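Local coordinates for Myo-inositol phosphohydrolase (Mitsuokella multacida, PDB 4WU3), which probably removes phosphate groups from myo-inositol phosphates such as phytate, acting as a phosphatase of the protein tyrosine phosphatase-like family, at residues G73-K76 and M80-R83; P220-F225 and M253-I258; F396-L401 and E498-H503; S322-A325 and K329-S332; A49-R54 and N179-P184. The protein carries 2 engineered substitutions. All blocks are in the same frame, centred on the assembly; numbering follows the deposited sequence.

Contact 1: residues G73-K76 and M80-R83; sequences GVTK and MPTR
Met80 lays its thioether against the 73-75 run of the loop, and its terminal methyl does most of the touching. CE comes within 3.2 Å of Gly73 O, a close approach of a sulfur-bound methyl to a carbonyl oxygen, and lies 4.2 Å from Val74 CA. The long, flexible methionine reaches this place because it folds at chi2 (-53°), which turns SD and CE back toward the preceding run of chain. Gly73 suits its position for backbone reasons: at its phi and psi, a CB would be pressed against the carbonyl oxygen of the residue before it. Both segments belong to the irregular loop joining strand 65-66 to strand 91-94, neighbours in the mixed sheet of the protein tyrosine phosphatase-like domain, and the loop packs on helix 267-276 through Thr75 and Pro81. Thr75 uses its two branches differently. Its methyl CG2 slides past the Pro81 ring, 4.1 Å from CD, and stays 4.4 Å from Met80 SD. Its hydroxyl OG1 accordingly faces elsewhere, hydrogen-bonding to Ile79 O and Thr77 OG1 within the same loop. On the far flank, Val74 packs on Met478 of the second subunit.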
# COMPACT_ATOMS: atom_id res chain seq x y z
N GLY A 73 11.65 25.79 12.59
CA GLY A 73 10.19 25.63 12.65
C GLY A 73 9.73 25.29 14.06
O GLY A 73 10.50 25.44 15.02
N VAL A 74 8.49 24.81 14.18
CA VAL A 74 7.90 24.47 15.48
C VAL A 74 7.22 23.12 15.43
O VAL A 74 6.90 22.64 14.35
CB VAL A 74 6.81 25.48 15.90
CG1 VAL A 74 7.41 26.84 16.21
CG2 VAL A 74 5.74 25.59 14.81
N THR A 75 6.98 22.52 16.59
CA THR A 75 6.12 21.34 16.69
C THR A 75 4.67 21.77 16.87
O THR A 75 4.38 22.93 17.17
CB THR A 75 6.47 20.43 17.87
OG1 THR A 75 6.26 21.13 19.11
CG2 THR A 75 7.93 19.96 17.79
N LYS A 76 3.75 20.83 16.73
CA LYS A 76 2.33 21.13 16.85
C LYS A 76 1.96 21.57 18.26
O LYS A 76 1.01 22.34 18.45
CB LYS A 76 1.49 19.93 16.41
CG LYS A 76 1.62 18.72 17.32
CD LYS A 76 0.72 17.58 16.85
CE LYS A 76 0.55 16.54 17.94
NZ LYS A 76 -0.29 15.41 17.46
N MET A 80 9.53 21.77 22.20
CA MET A 80 10.63 21.22 21.43
C MET A 80 11.08 19.90 22.01
O MET A 80 11.11 19.74 23.22
CB MET A 80 11.80 22.21 21.37
CG MET A 80 11.53 23.42 20.50
SD MET A 80 11.00 22.96 18.83
CE MET A 80 11.36 24.47 17.93
N PRO A 81 11.41 18.94 21.15
CA PRO A 81 11.97 17.71 21.66
C PRO A 81 13.40 17.93 22.15
O PRO A 81 14.12 18.78 21.63
CB PRO A 81 11.97 16.79 20.44
CG PRO A 81 12.10 17.72 19.28
CD PRO A 81 11.39 18.98 19.68
N THR A 82 13.78 17.17 23.16
CA THR A 82 15.13 17.17 23.68
C THR A 82 16.12 17.01 22.53
O THR A 82 15.81 16.32 21.56
CB THR A 82 15.32 16.00 24.66
OG1 THR A 82 16.67 15.96 25.12
CG2 THR A 82 14.99 14.69 23.99
N ARG A 83 17.28 17.65 22.65
CA ARG A 83 18.35 17.53 21.65
C ARG A 83 19.35 16.46 22.05
O ARG A 83 20.38 16.29 21.41
CB ARG A 83 19.09 18.87 21.47
CG ARG A 83 18.30 19.95 20.75
CD ARG A 83 19.19 21.13 20.37
NE ARG A 83 20.32 20.69 19.55
CZ ARG A 83 20.27 20.54 18.24
NH1 ARG A 83 21.33 20.13 17.58
NH2 ARG A 83 19.18 20.78 17.56

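Contact 2: residues P220-F225 and M253-I258; sequences PDVDKF and MVMHDI
Next to Phe225, whose ring meets Met255 across the contact, the ammonium NZ of Lys224 is gripped by two groups, a salt bridge to Glu149 OE1 and a hydrogen bond to Arg208 O. That grip ties the helix to strand 205-211 and, through Glu149, to helix 149-161. The side turned to helix 247-261 carries Val222 and Phe225. There Met255 reaches across and sets its methyl CE 4.0 Å from Phe225 CD2 and 4.3 Å from Val222 CG1. The approach to the ring is oblique, and the side chains of Phe225 and Met255 run past each other in opposite directions. Met255 is extended through chi2, then bends at chi3 (65°), which turns CE aside to meet both partners. An unbranched, flexible side chain is well suited to spanning the gap, since the nearest CA atoms, those of Val222 and Met255, are still 9.7 Å apart. Phe225 projects its ring toward the second helix with CG trans to its own nitrogen (chi1 172°), and Phe252 meets that ring edge-to-face. Helix 291-313 closes the third side, with Phe303 on Val222 and Phe307 on Met255. No hydrogen bond joins the two segments. Helix 219-230 thus packs against helix 247-261, the helix that, as in protein tyrosine phosphatases, follows the P-loop after strand 237-241.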
# COMPACT_ATOMS: atom_id res chain seq x y z
N PRO A 220 14.97 -7.67 4.76
CA PRO A 220 16.33 -8.12 4.43
C PRO A 220 17.31 -6.97 4.19
O PRO A 220 18.51 -7.12 4.46
CB PRO A 220 16.14 -8.94 3.15
CG PRO A 220 14.71 -9.36 3.17
CD PRO A 220 13.96 -8.27 3.87
N ASP A 221 16.80 -5.84 3.69
CA ASP A 221 17.61 -4.63 3.50
C ASP A 221 17.93 -3.91 4.81
O ASP A 221 18.99 -3.29 4.97
CB ASP A 221 16.89 -3.67 2.55
CG ASP A 221 17.11 -4.02 1.09
OD1 ASP A 221 18.21 -4.49 0.75
OD2 ASP A 221 16.18 -3.83 0.28
N VAL A 222 17.00 -3.97 5.75
CA VAL A 222 17.29 -3.55 7.11
C VAL A 222 18.42 -4.44 7.64
O VAL A 222 19.40 -3.93 8.18
CB VAL A 222 16.05 -3.62 8.02
CG1 VAL A 222 16.40 -3.21 9.44
CG2 VAL A 222 14.94 -2.74 7.47
N ASP A 223 18.31 -5.76 7.47
CA ASP A 223 19.36 -6.66 7.98
C ASP A 223 20.73 -6.32 7.38
O ASP A 223 21.76 -6.35 8.07
CB ASP A 223 19.05 -8.13 7.63
CG ASP A 223 18.05 -8.79 8.59
OD1 ASP A 223 17.57 -8.15 9.55
OD2 ASP A 223 17.75 -9.97 8.37
N LYS A 224 20.72 -6.04 6.08
CA LYS A 224 21.93 -5.73 5.36
C LYS A 224 22.55 -4.44 5.89
O LYS A 224 23.76 -4.38 6.12
CB LYS A 224 21.65 -5.61 3.87
CG LYS A 224 22.89 -5.31 3.06
CD LYS A 224 22.60 -5.15 1.58
CE LYS A 224 23.92 -5.07 0.81
NZ LYS A 224 23.78 -4.21 -0.40
N PHE A 225 21.72 -3.42 6.12
CA PHE A 225 22.21 -2.17 6.70
C PHE A 225 22.83 -2.37 8.08
O PHE A 225 23.90 -1.83 8.37
CB PHE A 225 21.09 -1.14 6.82
CG PHE A 225 21.50 0.08 7.58
CD1 PHE A 225 22.31 1.03 6.98
CD2 PHE A 225 21.10 0.26 8.89
CE1 PHE A 225 22.70 2.15 7.69
CE2 PHE A 225 21.50 1.38 9.60
CZ PHE A 225 22.29 2.32 9.00
N MET A 253 17.64 8.43 8.57
CA MET A 253 18.10 9.39 9.57
C MET A 253 17.46 9.08 10.92
O MET A 253 18.11 9.18 11.97
CB MET A 253 17.78 10.82 9.15
CG MET A 253 18.77 11.39 8.15
SD MET A 253 20.42 11.59 8.86
CE MET A 253 20.21 13.16 9.70
N VAL A 254 16.18 8.71 10.87
CA VAL A 254 15.43 8.26 12.05
C VAL A 254 15.98 6.94 12.59
O VAL A 254 16.16 6.80 13.80
CB VAL A 254 13.93 8.11 11.74
CG1 VAL A 254 13.22 7.30 12.81
CG2 VAL A 254 13.29 9.49 11.62
N MET A 255 16.26 5.98 11.72
CA MET A 255 16.92 4.73 12.15
C MET A 255 18.27 4.99 12.83
O MET A 255 18.58 4.42 13.88
CB MET A 255 17.13 3.79 10.96
CG MET A 255 15.85 3.19 10.41
SD MET A 255 16.11 2.38 8.81
CE MET A 255 17.20 1.03 9.28
N HIS A 256 19.08 5.86 12.24
CA HIS A 256 20.38 6.21 12.80
C HIS A 256 20.23 6.79 14.21
O HIS A 256 20.88 6.34 15.15
CB HIS A 256 21.07 7.22 11.87
CG HIS A 256 22.53 7.43 12.16
ND1 HIS A 256 23.53 6.73 11.50
CD2 HIS A 256 23.16 8.26 13.02
CE1 HIS A 256 24.71 7.12 11.96
NE2 HIS A 256 24.51 8.06 12.87
N ASP A 257 19.34 7.78 14.34
CA ASP A 257 19.08 8.44 15.61
C ASP A 257 18.68 7.37 16.64
O ASP A 257 19.16 7.37 17.77
CB ASP A 257 17.97 9.47 15.43
CG ASP A 257 17.90 10.49 16.55
OD1 ASP A 257 18.37 10.21 17.67
OD2 ASP A 257 17.32 11.57 16.33
N ILE A 258 17.81 6.45 16.23
CA ILE A 258 17.35 5.38 17.11
C ILE A 258 18.49 4.46 17.56
O ILE A 258 18.59 4.09 18.74
CB ILE A 258 16.28 4.54 16.39
CG1 ILE A 258 14.93 5.28 16.39
CG2 ILE A 258 16.17 3.16 17.03
CD1 ILE A 258 13.96 4.76 15.35

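Contact 3: residues F396-L401 and E498-H503; sequences FSNGEL and EKNGLH
Leu401 packs by van der Waals contact, with both methyls, on the chain that ends helix 493-499. CD2 lies alongside the amide of Asn500, 3.8 Å from ND2, while CD1 meets Leu502 CD1 at 4.2 Å. The same CD1 also sits over one face of the Phe396 ring, toward its rim, so a branched leucine serves several neighbours at once. The polar link across the contact is indirect: Asn398 OD1 and Asn500 ND2 stand 4.5 Å apart, and a water fills the step. It donates to Asn398 OD1 at 2.8 Å and accepts from Asn500 ND2 at 2.9 Å. Gln402 NE2 bonds to OD1 of both asparagines, and Asn500 ND2 also donates to Leu496 O, which holds the Asn500 amide from both ends. Within 396-401 the polar bonds are direct. Glu400 OE1 accepts from Ser397 N at 2.9 Å, nearly straight at 173°, and from Ser397 OG at 2.7 Å, both on its anti side. In return Ser397 OG takes a weak bond from Glu400 N, so serine and glutamate each satisfy the other's backbone. Gly501 adopts a positive phi, which glycine tolerates easily. A capping box thus starts helix 398-411 where a Schellman motif ends helix 493-499, and Leu401 and Leu502 pack the two helix ends together.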
# COMPACT_ATOMS: atom_id res chain seq x y z
N PHE A 396 16.88 -37.83 -15.92
CA PHE A 396 16.62 -39.21 -16.33
C PHE A 396 16.23 -40.11 -15.16
O PHE A 396 16.84 -40.07 -14.09
CB PHE A 396 17.84 -39.82 -17.05
CG PHE A 396 19.15 -39.59 -16.33
CD1 PHE A 396 19.51 -40.36 -15.24
CD2 PHE A 396 20.02 -38.59 -16.75
CE1 PHE A 396 20.70 -40.15 -14.58
CE2 PHE A 396 21.22 -38.37 -16.10
CZ PHE A 396 21.57 -39.15 -15.01
N SER A 397 15.19 -40.91 -15.38
CA SER A 397 14.86 -42.02 -14.51
C SER A 397 15.87 -43.14 -14.79
O SER A 397 16.69 -43.03 -15.70
CB SER A 397 13.48 -42.52 -14.86
OG SER A 397 13.43 -42.90 -16.21
N ASN A 398 15.78 -44.23 -14.02
CA ASN A 398 16.64 -45.40 -14.24
C ASN A 398 16.51 -45.94 -15.65
O ASN A 398 17.50 -46.22 -16.32
CB ASN A 398 16.31 -46.52 -13.27
CG ASN A 398 17.18 -47.75 -13.50
OD1 ASN A 398 18.37 -47.64 -13.79
ND2 ASN A 398 16.58 -48.93 -13.40
N GLY A 399 15.27 -46.10 -16.09
CA GLY A 399 15.00 -46.65 -17.41
C GLY A 399 15.59 -45.80 -18.50
O GLY A 399 16.00 -46.31 -19.53
N GLU A 400 15.61 -44.49 -18.29
CA GLU A 400 16.12 -43.59 -19.31
C GLU A 400 17.64 -43.59 -19.29
O GLU A 400 18.28 -43.45 -20.32
CB GLU A 400 15.56 -42.19 -19.13
CG GLU A 400 14.09 -42.10 -19.48
CD GLU A 400 13.44 -40.86 -18.94
OE1 GLU A 400 13.51 -40.64 -17.71
OE2 GLU A 400 12.86 -40.10 -19.74
N LEU A 401 18.22 -43.78 -18.12
CA LEU A 401 19.66 -43.91 -18.06
C LEU A 401 20.10 -45.16 -18.82
O LEU A 401 21.08 -45.13 -19.55
CB LEU A 401 20.17 -43.97 -16.63
CG LEU A 401 21.68 -44.15 -16.55
CD1 LEU A 401 22.43 -42.96 -17.12
CD2 LEU A 401 22.08 -44.40 -15.11
N GLU A 498 26.87 -44.11 -10.76
CA GLU A 498 28.13 -44.82 -10.53
C GLU A 498 27.93 -46.33 -10.56
O GLU A 498 28.73 -47.05 -11.15
CB GLU A 498 28.77 -44.35 -9.23
CG GLU A 498 29.30 -42.92 -9.33
CD GLU A 498 29.90 -42.40 -8.04
OE1 GLU A 498 29.78 -43.07 -7.00
OE2 GLU A 498 30.48 -41.30 -8.07
N LYS A 499 26.82 -46.77 -9.98
CA LYS A 499 26.35 -48.15 -10.07
C LYS A 499 26.33 -48.65 -11.52
O LYS A 499 26.53 -49.84 -11.77
CB LYS A 499 24.95 -48.21 -9.44
CG LYS A 499 24.13 -49.47 -9.65
CD LYS A 499 22.74 -49.28 -9.06
CE LYS A 499 21.81 -50.45 -9.33
NZ LYS A 499 20.39 -50.12 -9.04
N ASN A 500 26.07 -47.76 -12.48
CA ASN A 500 26.05 -48.13 -13.90
C ASN A 500 27.35 -47.82 -14.65
O ASN A 500 27.37 -47.75 -15.88
CB ASN A 500 24.85 -47.47 -14.61
CG ASN A 500 23.54 -48.20 -14.33
OD1 ASN A 500 23.22 -49.20 -14.97
ND2 ASN A 500 22.80 -47.71 -13.36
N GLY A 501 28.43 -47.63 -13.90
CA GLY A 501 29.77 -47.56 -14.48
C GLY A 501 30.16 -46.22 -15.08
O GLY A 501 31.07 -46.14 -15.90
N LEU A 502 29.48 -45.15 -14.67
CA LEU A 502 29.81 -43.82 -15.16
C LEU A 502 30.30 -42.94 -14.02
O LEU A 502 30.06 -43.24 -12.85
CB LEU A 502 28.59 -43.16 -15.81
CG LEU A 502 27.92 -43.95 -16.93
CD1 LEU A 502 26.61 -43.27 -17.33
CD2 LEU A 502 28.83 -44.08 -18.13
N HIS A 503 30.99 -41.86 -14.36
CA HIS A 503 31.42 -40.90 -13.36
C HIS A 503 30.37 -39.82 -13.14
O HIS A 503 29.49 -39.62 -13.97
CB HIS A 503 32.72 -40.24 -13.79
CG HIS A 503 33.82 -41.22 -14.05
ND1 HIS A 503 33.93 -41.92 -15.23
CD2 HIS A 503 34.86 -41.61 -13.29
CE1 HIS A 503 34.99 -42.71 -15.18
NE2 HIS A 503 35.57 -42.54 -14.01
O HOH W 1 20.39 -49.09 -12.54

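Contact 4: residues S322-A325 and K329-S332; sequences SVWA and KVNS
Ala325 and Val330 are joined by the hydrogen bond that marks a Schellman motif, which here ends helix 321-327. Val330 N donates to Ala325 O at 2.9 Å with an N-H...O angle of 153°, reaching back over the last turn. Lys329 makes this possible by taking a positive phi (64°), the left-handed conformation that reverses the chain. Its CB points away from the helix, and NZ forms a salt bridge with Asp309 of the second subunit.

The apolar contacts follow from that reversal. Val330 CG2 lies 3.8 Å from Trp324 CZ3, obliquely to the indole, and 4.2 Å from Ala325 CB; a valine fits because one of its branches can serve both. Trp324 NE1 bonds to Glu313 OE1, which helps hold the indole, and Tyr310 meets its ring edge-to-face. Ala325, with its single methyl, lets the returning chain come close, its CB only 3.8 Å from Asn331 CA.

The remaining polar element belongs to Asn331. CG stands between its own nitrogen and carbonyl carbon (chi1 57°), which leaves CB beside Ala325 C and O and lets the amide turn onward along the chain. With an alanine here, the CB packing would remain, but Ser332 O would probably lose its amide donor and the loop one of its local restraints. That bond is 3.1 Å from Asn331 ND2 to Ser332 O, with ND2 sitting well above the carbonyl plane.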
# COMPACT_ATOMS: atom_id res chain seq x y z
N SER A 322 15.08 -8.95 11.01
CA SER A 322 14.12 -9.80 10.31
C SER A 322 13.61 -10.93 11.21
O SER A 322 12.44 -11.29 11.16
CB SER A 322 14.75 -10.39 9.05
OG SER A 322 15.94 -11.08 9.37
N VAL A 323 14.51 -11.47 12.05
CA VAL A 323 14.16 -12.57 12.95
C VAL A 323 13.27 -12.05 14.07
O VAL A 323 12.22 -12.63 14.35
CB VAL A 323 15.42 -13.27 13.51
CG1 VAL A 323 15.03 -14.36 14.50
CG2 VAL A 323 16.23 -13.89 12.39
N TRP A 324 13.68 -10.96 14.70
CA TRP A 324 12.86 -10.33 15.72
C TRP A 324 11.49 -9.96 15.14
O TRP A 324 10.45 -10.21 15.77
CB TRP A 324 13.57 -9.08 16.24
CG TRP A 324 12.74 -8.27 17.17
CD1 TRP A 324 12.69 -8.38 18.53
CD2 TRP A 324 11.84 -7.22 16.81
NE1 TRP A 324 11.80 -7.45 19.04
CE2 TRP A 324 11.27 -6.73 18.00
CE3 TRP A 324 11.46 -6.64 15.59
CZ2 TRP A 324 10.34 -5.70 18.01
CZ3 TRP A 324 10.53 -5.63 15.61
CH2 TRP A 324 9.98 -5.16 16.81
N ALA A 325 11.47 -9.37 13.96
CA ALA A 325 10.22 -8.87 13.38
C ALA A 325 9.25 -10.01 13.09
O ALA A 325 8.04 -9.86 13.29
CB ALA A 325 10.49 -8.07 12.12
N LYS A 329 5.54 -10.68 14.60
CA LYS A 329 4.47 -10.56 13.61
C LYS A 329 4.37 -9.18 12.99
O LYS A 329 3.31 -8.77 12.53
CB LYS A 329 3.13 -10.96 14.24
CG LYS A 329 3.08 -12.42 14.68
CD LYS A 329 2.17 -12.59 15.89
CE LYS A 329 2.54 -13.82 16.70
NZ LYS A 329 1.43 -14.82 16.76
N VAL A 330 5.49 -8.46 12.95
CA VAL A 330 5.54 -7.14 12.32
C VAL A 330 6.54 -7.14 11.16
O VAL A 330 6.98 -6.09 10.70
CB VAL A 330 5.87 -6.04 13.35
CG1 VAL A 330 4.78 -5.94 14.40
CG2 VAL A 330 7.19 -6.33 14.04
N ASN A 331 6.86 -8.33 10.67
CA ASN A 331 7.75 -8.50 9.53
C ASN A 331 7.15 -8.00 8.21
O ASN A 331 5.93 -8.00 8.03
CB ASN A 331 8.10 -9.98 9.36
CG ASN A 331 6.88 -10.85 9.19
OD1 ASN A 331 6.15 -11.11 10.14
ND2 ASN A 331 6.63 -11.28 7.96
N SER A 332 8.01 -7.57 7.29
CA SER A 332 7.57 -7.37 5.92
C SER A 332 7.43 -8.74 5.25
O SER A 332 8.02 -9.71 5.68
CB SER A 332 8.56 -6.50 5.13
OG SER A 332 9.83 -7.11 5.07

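Contact 5: residues A49-R54 and N179-P184; sequences ALKIDR and NVILSP
Ile181 points the end of its side chain into the angle between Ala49 and Lys51, two residues whose CB atoms both face it from the same strand. CD1 does the touching: it lies 3.9 Å from Ala49 CB, 3.8 Å from Lys51 CB and 3.9 Å from Lys51 CG. Alanine is small enough to admit the isoleucine tip. Lys51 crosses it obliquely, offering only the hydrocarbon root of its chain, because turns at chi1 (59°) and chi2 (86°) swing the rest away. Its NZ ends 2.8 Å from Asp53 OD1, which it meets nearly end-on in a salt bridge, and Phe174 adds a cation-pi contact. Ser135 OG also bonds to OD1, and Arg122 pairs with OD2. Tyr172 of strand 168-175 bonds by its backbone to Leu50 and Ile52, and that strand pairs with 180-188, so the contact joins strand 49-54 to the hairpin 168-175/180-188. With a leucine in place of Lys51, Asp53 OD1 would probably lose its charged partner and Phe174 its cation-pi contact. Lysine therefore works in two halves: methylenes that pack on isoleucine, and a charge that, set beside Asp53 and the ring of Phe174, is likely to stay protonated.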
# COMPACT_ATOMS: atom_id res chain seq x y z
N ALA A 49 13.08 6.99 -19.05
CA ALA A 49 13.76 8.16 -19.60
C ALA A 49 15.04 8.49 -18.85
O ALA A 49 15.05 8.56 -17.62
CB ALA A 49 12.83 9.35 -19.62
N LEU A 50 16.12 8.70 -19.59
CA LEU A 50 17.36 9.12 -18.98
C LEU A 50 17.21 10.60 -18.73
O LEU A 50 16.94 11.34 -19.66
CB LEU A 50 18.56 8.85 -19.89
CG LEU A 50 19.93 9.34 -19.41
CD1 LEU A 50 20.27 8.80 -18.03
CD2 LEU A 50 21.02 8.94 -20.40
N LYS A 51 17.36 11.02 -17.48
CA LYS A 51 17.21 12.43 -17.17
C LYS A 51 18.24 12.91 -16.16
O LYS A 51 18.93 12.12 -15.51
CB LYS A 51 15.79 12.73 -16.67
CG LYS A 51 15.38 11.95 -15.44
CD LYS A 51 15.81 12.63 -14.15
CE LYS A 51 14.91 12.17 -13.01
NZ LYS A 51 15.32 12.69 -11.69
N ILE A 52 18.32 14.24 -16.04
CA ILE A 52 19.25 14.90 -15.16
C ILE A 52 18.70 14.94 -13.73
O ILE A 52 17.59 15.40 -13.50
CB ILE A 52 19.55 16.32 -15.68
CG1 ILE A 52 20.29 16.24 -17.02
CG2 ILE A 52 20.36 17.13 -14.68
CD1 ILE A 52 20.41 17.56 -17.76
N ASP A 53 19.48 14.43 -12.78
CA ASP A 53 19.12 14.48 -11.37
C ASP A 53 19.64 15.77 -10.75
O ASP A 53 18.89 16.53 -10.12
CB ASP A 53 19.75 13.29 -10.61
CG ASP A 53 19.15 11.94 -10.98
OD1 ASP A 53 18.00 11.88 -11.44
OD2 ASP A 53 19.85 10.93 -10.79
N ARG A 54 20.95 16.01 -10.92
CA ARG A 54 21.62 17.19 -10.39
C ARG A 54 22.61 17.77 -11.40
O ARG A 54 23.57 17.11 -11.79
CB ARG A 54 22.39 16.85 -9.11
CG ARG A 54 21.57 16.19 -8.00
CD ARG A 54 20.46 17.08 -7.51
NE ARG A 54 21.00 18.23 -6.79
CZ ARG A 54 20.27 19.21 -6.30
NH1 ARG A 54 18.96 19.21 -6.42
NH2 ARG A 54 20.86 20.20 -5.65
N ASN A 179 7.69 15.97 -10.12
CA ASN A 179 8.34 14.73 -10.54
C ASN A 179 7.90 14.31 -11.94
O ASN A 179 7.38 13.21 -12.14
CB ASN A 179 8.09 13.60 -9.53
CG ASN A 179 8.86 13.79 -8.23
OD1 ASN A 179 8.40 13.38 -7.17
ND2 ASN A 179 10.03 14.40 -8.30
N VAL A 180 8.12 15.21 -12.90
CA VAL A 180 7.85 14.92 -14.30
C VAL A 180 9.01 15.34 -15.23
O VAL A 180 9.78 16.27 -14.96
CB VAL A 180 6.54 15.58 -14.80
CG1 VAL A 180 5.34 15.10 -13.98
CG2 VAL A 180 6.66 17.10 -14.77
N ILE A 181 9.10 14.62 -16.34
CA ILE A 181 10.13 14.80 -17.35
C ILE A 181 9.95 16.11 -18.12
O ILE A 181 8.85 16.41 -18.60
CB ILE A 181 10.08 13.62 -18.35
CG1 ILE A 181 10.60 12.34 -17.69
CG2 ILE A 181 10.88 13.94 -19.60
CD1 ILE A 181 12.07 12.38 -17.36
N LEU A 182 11.03 16.88 -18.24
CA LEU A 182 11.01 18.14 -18.98
C LEU A 182 11.89 18.05 -20.23
O LEU A 182 12.74 17.17 -20.33
CB LEU A 182 11.49 19.29 -18.09
CG LEU A 182 10.78 19.50 -16.75
CD1 LEU A 182 11.45 20.63 -16.01
CD2 LEU A 182 9.31 19.82 -16.94
N SER A 183 11.68 18.97 -21.16
CA SER A 183 12.40 18.95 -22.44
C SER A 183 13.92 18.92 -22.26
O SER A 183 14.47 19.54 -21.35
CB SER A 183 11.98 20.12 -23.34
OG SER A 183 12.34 21.36 -22.77
N PRO A 184 14.60 18.18 -23.14
CA PRO A 184 16.00 17.81 -22.93
C PRO A 184 17.01 18.91 -23.25
O PRO A 184 16.69 19.85 -23.97
CB PRO A 184 16.18 16.63 -23.88
CG PRO A 184 15.20 16.86 -24.97
CD PRO A 184 14.02 17.54 -24.33

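Contacts 2 and 4 are the closest pair, their centres 14 Å apart, and they touch at Asp223 and Ser322, whose side-chain oxygens come so close that the detail is doubtful. Contact 1 lies about 23 Å from contact 2, centre to centre, and along the chain it is nested inside the long loop that contact 5 closes. Contacts 1 and 4 both reach the second subunit. Contact 3 stands apart, its centre 74 Å from that of contact 1 and 52 Å from that of contact 2, across the centre of the chain. In contact 5 the side chain of Lys51 is about 13 Å from a bound inositol tetrakisphosphate; none of the residues described is among those seen around the bound ligand.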